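Acetoin utilization protein AcuB, putative (PDB 2O16) is of uncharacterised function but, as a tandem CBS-domain protein of the AcuB-like family, probably binds an adenine nucleotide or similar ligand and may regulate acetoin utilization. Local coordinates at residues I36-P40 with L120-D126; I51-L57 with L80-H85. All blocks are in the same frame, centred on the assembly; numbering follows the deposited sequence. Where two conformers were deposited one is given.

Contact 1 of 2, residues I36-P40 with L120-D126. With PO4 (phosphate ion), chain C; PO4 (phosphate ion), chain D.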
loop_
_atom_site.group_PDB
_atom_site.type_symbol
_atom_site.label_atom_id
_atom_site.label_comp_id
_atom_site.label_asym_id
_atom_site.label_seq_id
_atom_site.Cartn_x
_atom_site.Cartn_y
_atom_site.Cartn_z
ATOM N N ILE A 36 7.545 -2.952 7.590
ATOM C CA ILE A 36 6.550 -2.236 6.804
ATOM C C ILE A 36 5.183 -2.615 7.351
ATOM O O ILE A 36 5.059 -3.510 8.188
ATOM C CB ILE A 36 6.639 -2.569 5.285
ATOM C CG1 ILE A 36 6.452 -4.068 5.069
ATOM C CG2 ILE A 36 7.959 -2.059 4.656
ATOM C CD1 ILE A 36 6.364 -4.496 3.611
ATOM N N ARG A 37 4.144 -1.942 6.872
ATOM C CA ARG A 37 2.822 -2.184 7.382
ATOM C C ARG A 37 1.747 -2.399 6.321
ATOM O O ARG A 37 0.562 -2.460 6.664
ATOM C CB ARG A 37 2.399 -1.046 8.311
ATOM C CG ARG A 37 3.115 -1.069 9.681
ATOM C CD ARG A 37 2.590 0.067 10.519
ATOM N NE ARG A 37 3.123 1.338 10.030
ATOM C CZ ARG A 37 2.420 2.252 9.372
ATOM N NH1 ARG A 37 1.109 2.082 9.112
ATOM N NH2 ARG A 37 3.026 3.365 8.990
ATOM N N HIS A 38 2.147 -2.561 5.065
ATOM C CA HIS A 38 1.179 -2.751 3.989
ATOM C C HIS A 38 1.726 -3.726 2.977
ATOM O O HIS A 38 2.835 -3.526 2.477
ATOM C CB HIS A 38 0.851 -1.405 3.299
ATOM C CG HIS A 38 0.262 -0.397 4.227
ATOM N ND1 HIS A 38 1.039 0.461 4.981
ATOM C CD2 HIS A 38 -1.024 -0.156 4.581
ATOM C CE1 HIS A 38 0.255 1.202 5.744
ATOM N NE2 HIS A 38 -0.998 0.838 5.533
ATOM N N VAL A 39 0.941 -4.766 2.705
ATOM C CA VAL A 39 1.314 -5.826 1.780
ATOM C C VAL A 39 0.157 -6.023 0.807
ATOM O O VAL A 39 -0.890 -6.550 1.194
ATOM C CB VAL A 39 1.578 -7.145 2.489
ATOM C CG1 VAL A 39 1.985 -8.239 1.484
ATOM C CG2 VAL A 39 2.685 -6.956 3.587
ATOM N N PRO A 40 0.363 -5.598 -0.436
ATOM C CA PRO A 40 -0.619 -5.902 -1.468
ATOM C C PRO A 40 -0.724 -7.445 -1.706
ATOM O O PRO A 40 0.287 -8.205 -1.621
ATOM C CB PRO A 40 -0.068 -5.174 -2.700
ATOM C CG PRO A 40 0.948 -4.162 -2.146
ATOM C CD PRO A 40 1.519 -4.835 -0.961
ATOM N N LEU A 120 -0.183 -4.428 -10.535
ATOM C CA LEU A 120 0.343 -3.578 -9.471
ATOM C C LEU A 120 1.738 -3.095 -9.852
ATOM O O LEU A 120 2.639 -3.928 -10.023
ATOM C CB LEU A 120 0.422 -4.372 -8.175
ATOM C CG LEU A 120 0.944 -3.560 -6.991
ATOM C CD1 LEU A 120 -0.130 -2.592 -6.473
ATOM C CD2 LEU A 120 1.359 -4.533 -5.943
ATOM N N VAL A 121 1.917 -1.780 -10.030
ATOM C CA VAL A 121 3.235 -1.226 -10.359
ATOM C C VAL A 121 3.913 -0.506 -9.172
ATOM O O VAL A 121 5.120 -0.193 -9.184
ATOM C CB VAL A 121 3.166 -0.322 -11.631
ATOM C CG1 VAL A 121 2.727 -1.171 -12.833
ATOM C CG2 VAL A 121 2.197 0.874 -11.435
ATOM N N GLY A 122 3.143 -0.238 -8.126
ATOM C CA GLY A 122 3.736 0.446 -6.982
ATOM C C GLY A 122 2.722 0.627 -5.874
ATOM O O GLY A 122 1.567 0.257 -6.030
ATOM N N ILE A 123 3.166 1.210 -4.757
ATOM C CA ILE A 123 2.255 1.657 -3.691
ATOM C C ILE A 123 2.661 3.041 -3.218
ATOM O O ILE A 123 3.841 3.400 -3.296
ATOM C CB ILE A 123 2.228 0.701 -2.454
ATOM C CG1 ILE A 123 3.649 0.513 -1.857
ATOM C CG2 ILE A 123 1.536 -0.642 -2.848
ATOM C CD1 ILE A 123 3.699 -0.322 -0.510
ATOM N N ILE A 124 1.678 3.816 -2.744
ATOM C CA ILE A 124 1.973 5.065 -2.051
ATOM C C ILE A 124 1.716 4.841 -0.578
ATOM O O ILE A 124 0.599 4.479 -0.194
ATOM C CB ILE A 124 1.053 6.226 -2.501
ATOM C CG1 ILE A 124 1.104 6.435 -4.021
ATOM C CG2 ILE A 124 1.426 7.515 -1.715
ATOM C CD1 ILE A 124 0.055 7.444 -4.499
ATOM N N THR A 125 2.725 5.042 0.259
ATOM C CA THR A 125 2.514 4.938 1.702
ATOM C C THR A 125 2.971 6.198 2.414
ATOM O O THR A 125 3.615 7.068 1.809
ATOM C CB THR A 125 3.297 3.776 2.364
ATOM O OG1 THR A 125 4.683 3.974 2.138
ATOM C CG2 THR A 125 2.847 2.399 1.817
ATOM N N ASP A 126 2.657 6.287 3.713
ATOM C CA ASP A 126 3.143 7.413 4.502
ATOM C C ASP A 126 4.670 7.570 4.310
ATOM O O ASP A 126 5.176 8.700 4.218
ATOM C CB ASP A 126 2.720 7.288 5.980
ATOM C CG ASP A 126 2.884 5.869 6.533
ATOM O OD1 ASP A 126 3.725 5.106 6.019
ATOM O OD2 ASP A 126 2.175 5.523 7.495
HETATM P P PO4 C . 4.451 1.583 5.469
HETATM O O1 PO4 C . 3.814 0.327 4.928
HETATM O O2 PO4 C . 3.313 2.458 5.957
HETATM O O3 PO4 C . 5.266 1.135 6.661
HETATM O O4 PO4 C . 5.323 2.317 4.466
HETATM P P PO4 D . -0.368 5.382 9.839
HETATM O O1 PO4 D . -0.726 4.080 9.137
HETATM O O2 PO4 D . -1.609 5.891 10.587
HETATM O O3 PO4 D . 0.781 5.190 10.802
HETATM O O4 PO4 D . -0.003 6.387 8.781
#

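Contact 2 of 2, residues I51-L57 with L80-H85. With PO4 (phosphate ion), chain E.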
loop_
_atom_site.group_PDB
_atom_site.type_symbol
_atom_site.label_atom_id
_atom_site.label_comp_id
_atom_site.label_asym_id
_atom_site.label_seq_id
_atom_site.Cartn_x
_atom_site.Cartn_y
_atom_site.Cartn_z
ATOM N N ILE A 51 -5.297 -5.693 -0.313
ATOM C CA ILE A 51 -4.138 -5.270 0.426
ATOM C C ILE A 51 -4.413 -5.498 1.922
ATOM O O ILE A 51 -5.551 -5.338 2.382
ATOM C CB ILE A 51 -3.745 -3.793 0.055
ATOM C CG1 ILE A 51 -2.572 -3.286 0.903
ATOM C CG2 ILE A 51 -4.951 -2.851 0.125
ATOM C CD1 ILE A 51 -1.902 -2.082 0.297
ATOM N N VAL A 52 -3.395 -5.935 2.664
ATOM C CA VAL A 52 -3.553 -6.108 4.110
ATOM C C VAL A 52 -2.614 -5.137 4.838
ATOM O O VAL A 52 -1.467 -4.954 4.423
ATOM C CB VAL A 52 -3.291 -7.594 4.557
ATOM C CG1 VAL A 52 -4.402 -8.519 4.004
ATOM C CG2 VAL A 52 -1.886 -8.070 4.089
ATOM N N SER A 53 -3.128 -4.484 5.876
ATOM C CA SER A 53 -2.317 -3.563 6.674
ATOM C C SER A 53 -1.987 -4.238 7.994
ATOM O O SER A 53 -2.600 -5.246 8.358
ATOM C CB SER A 53 -3.094 -2.267 6.948
ATOM O OG SER A 53 -4.252 -2.562 7.712
ATOM N N GLN A 54 -1.038 -3.669 8.730
ATOM C CA GLN A 54 -0.825 -4.123 10.111
ATOM C C GLN A 54 -2.128 -4.060 10.898
ATOM O O GLN A 54 -2.436 -4.972 11.688
ATOM C CB GLN A 54 0.236 -3.272 10.813
ATOM C CG GLN A 54 0.469 -3.719 12.276
ATOM C CD GLN A 54 1.395 -2.761 12.998
ATOM O OE1 GLN A 54 0.983 -1.691 13.451
ATOM N NE2 GLN A 54 2.658 -3.112 13.045
ATOM N N ARG A 55 -2.920 -3.006 10.666
ATOM C CA ARG A 55 -4.195 -2.884 11.358
ATOM C C ARG A 55 -5.146 -4.055 11.056
ATOM O O ARG A 55 -5.864 -4.541 11.944
ATOM C CB ARG A 55 -4.867 -1.525 11.088
ATOM C CG ARG A 55 -6.202 -1.370 11.878
ATOM C CD ARG A 55 -6.760 0.047 11.821
ATOM N NE ARG A 55 -8.101 0.144 12.402
ATOM C CZ ARG A 55 -8.789 1.277 12.533
ATOM N NH1 ARG A 55 -8.272 2.431 12.130
ATOM N NH2 ARG A 55 -10.001 1.259 13.073
ATOM N N ASP A 56 -5.181 -4.498 9.805
ATOM C CA ASP A 56 -5.977 -5.677 9.426
ATOM C C ASP A 56 -5.524 -6.917 10.192
ATOM O O ASP A 56 -6.348 -7.695 10.681
ATOM C CB ASP A 56 -5.864 -5.956 7.913
ATOM C CG ASP A 56 -6.523 -4.876 7.058
ATOM O OD1 ASP A 56 -7.524 -4.279 7.515
ATOM O OD2 ASP A 56 -6.035 -4.619 5.939
ATOM N N LEU A 57 -4.204 -7.130 10.232
ATOM C CA LEU A 57 -3.647 -8.326 10.883
ATOM C C LEU A 57 -3.914 -8.279 12.374
ATOM O O LEU A 57 -4.318 -9.280 12.971
ATOM C CB LEU A 57 -2.134 -8.483 10.609
ATOM C CG LEU A 57 -1.703 -8.598 9.144
ATOM C CD1 LEU A 57 -0.256 -9.047 9.042
ATOM C CD2 LEU A 57 -2.616 -9.542 8.350
ATOM N N LEU A 80 -5.031 -15.076 3.492
ATOM C CA LEU A 80 -5.137 -13.619 3.300
ATOM C C LEU A 80 -6.407 -13.189 2.566
ATOM O O LEU A 80 -6.965 -12.119 2.878
ATOM C CB LEU A 80 -3.871 -13.056 2.634
ATOM C CG LEU A 80 -2.654 -13.149 3.581
ATOM C CD1 LEU A 80 -1.357 -13.078 2.855
ATOM C CD2 LEU A 80 -2.712 -12.081 4.736
ATOM N N PHE A 81 -6.881 -13.996 1.609
ATOM C CA PHE A 81 -8.166 -13.668 0.957
ATOM C C PHE A 81 -9.344 -13.501 1.957
ATOM O O PHE A 81 -10.313 -12.769 1.664
ATOM C CB PHE A 81 -8.510 -14.601 -0.224
ATOM C CG PHE A 81 -8.996 -15.991 0.182
ATOM C CD1 PHE A 81 -10.311 -16.189 0.645
ATOM C CD2 PHE A 81 -8.155 -17.092 0.072
ATOM C CE1 PHE A 81 -10.752 -17.475 1.017
ATOM C CE2 PHE A 81 -8.577 -18.364 0.427
ATOM C CZ PHE A 81 -9.887 -18.559 0.909
ATOM N N GLU A 82 -9.261 -14.165 3.114
ATOM C CA GLU A 82 -10.282 -14.001 4.176
ATOM C C GLU A 82 -10.064 -12.754 5.032
ATOM O O GLU A 82 -10.978 -12.303 5.717
ATOM C CB GLU A 82 -10.355 -15.244 5.084
ATOM C CG GLU A 82 -10.870 -16.459 4.337
ATOM C CD GLU A 82 -11.139 -17.674 5.206
ATOM O OE1 GLU A 82 -10.781 -17.681 6.408
ATOM O OE2 GLU A 82 -11.728 -18.639 4.662
ATOM N N VAL A 83 -8.840 -12.239 5.056
ATOM C CA VAL A 83 -8.515 -11.085 5.897
ATOM C C VAL A 83 -8.660 -9.770 5.108
ATOM O O VAL A 83 -9.120 -8.745 5.645
ATOM C CB VAL A 83 -7.090 -11.217 6.492
ATOM C CG1 VAL A 83 -6.697 -9.970 7.300
ATOM C CG2 VAL A 83 -6.973 -12.510 7.385
ATOM N N MET A 84 -8.285 -9.787 3.833
ATOM C CA MET A 84 -8.251 -8.533 3.077
ATOM C C MET A 84 -9.681 -8.000 2.818
ATOM O O MET A 84 -10.641 -8.776 2.605
ATOM C CB MET A 84 -7.494 -8.710 1.754
ATOM C CG MET A 84 -8.234 -9.557 0.740
ATOM S SD MET A 84 -7.098 -10.105 -0.549
ATOM C CE MET A 84 -8.227 -10.791 -1.772
ATOM N N HIS A 85 -9.798 -6.673 2.851
ATOM C CA HIS A 85 -11.051 -5.985 2.558
ATOM C C HIS A 85 -11.443 -6.205 1.111
ATOM O O HIS A 85 -10.578 -6.190 0.231
ATOM C CB HIS A 85 -10.877 -4.483 2.826
ATOM C CG HIS A 85 -10.983 -4.139 4.277
ATOM N ND1 HIS A 85 -12.049 -4.546 5.058
ATOM C CD2 HIS A 85 -10.158 -3.456 5.098
ATOM C CE1 HIS A 85 -11.875 -4.117 6.298
ATOM N NE2 HIS A 85 -10.738 -3.452 6.347
HETATM P P PO4 E . -7.652 -0.731 7.588
HETATM O O1 PO4 E . -8.205 -1.929 6.841
HETATM O O2 PO4 E . -7.792 -1.037 9.065
HETATM O O3 PO4 E . -6.164 -0.502 7.271
HETATM O O4 PO4 E . -8.519 0.486 7.300
HETATM O O HOH W 1 -8.079 -5.216 0.347
HETATM O O HOH W 2 -7.670 -5.003 3.722
#

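Contact 1 of 2, residues I36-P40 with L120-D126
Arg37 reaches across to Asp126 with its guanidinium edge: in the conformer described, NH2 lies 2.8 Å from OD2 of Asp126 in a salt bridge. The oxygen sits almost in the guanidinium plane and receives the bond on its syn side, although the two planar groups are turned 58° apart. A bend at chi3 (-74°) brings the arginine head over a phosphate ion, with phosphate O2 against one guanidinium face, while a second phosphate takes a bond from NH1. The first phosphate bridges the segments. His38 points its ring edge at it, with ND1 2.8 Å from phosphate O1 in a nearly straight bond (171°), and the backbone N of Arg37 grips the same oxygen. Thr125 OG1 lies 2.9 Å from phosphate O4. Both ions probably come from the crystallisation liquor, yet may mark a ligand pocket between the CBS motifs. The Pro40 ring is wedged against Leu120 CD2 (3.6 Å from Pro40 CB) and Ile123 CG2, crossing both side chains at about a right angle. Strands 38-42 and 119-124 face each other from separate sheets, with Val39 turned onto helix 24-34 and Thr125 at the N-cap of helix 126-141, its OG1 weakly bonded to Ser127 N.

Contact 2 of 2, residues I51-L57 with L80-H85
The backbones come closest where Val52, near the end of strand 48-53, passes Met84, their CA atoms 5.4 Å apart, just after the weakly bonded helical turn 80-83. The strand runs straight into helix 54-64, part of the beta-alpha architecture of a CBS domain, and Ser53 and Asp56 close this junction with a capping box: Asp56 N donates to Ser53 OG, and Ser53 N returns a bond to Asp56 OD2, which it meets from above the carboxylate plane. Val52 carries the apolar part of the contact. Its CG1, anti to the carbonyl carbon (chi1 -68°), rests 3.8 Å from Met84 CB and 4.0 Å from Leu80 CD2, the leucine crossing it at about a right angle. Val83 CG1 approaches the helix instead, lying 4.2 Å from Leu57 CD2 and 4.1 Å from Asp56 CB. Leu57 and Leu80 both pack on Ala27, so helix 24-34 covers the apolar side of both segments.

On the polar side, waters and a phosphate ion lie between the segments. One water takes the N-H of His85 and lies close to both Ile51 O and Asp56 OD2; another accepts from Ile51 N and lies 2.7 Å from His85 O, bridging the two segments. The His85 ring stands 78° from the Asp56 carboxylate, and O1 of a phosphate ion, probably from the crystallisation liquor, lies in the plane of the His85 ring at its edge. Ser53 OG donates to this ion, 2.8 Å from its O3.

Contact 1 and contact 2 share a two-stranded antiparallel sheet through one segment each, their centres 13 Å apart. Residues 36-40 run into strand 38-42 and the next strand, 48-53, leads into residues 51-57; Val39 N to Val52 O (3.0 Å) and Arg37 O to Gln54 N are probable hydrogen bonds between them. In chain order the segments run 36-40, 51-57, 80-85 and 120-126, so both segments of contact 2 fall between those of contact 1. Contact 1, near the centre of the chain, joins the two CBS motifs, whereas contact 2 fastens the helical turn 80-83 to strand 48-53 and helix 54-64, consistent with a compact tandem CBS module.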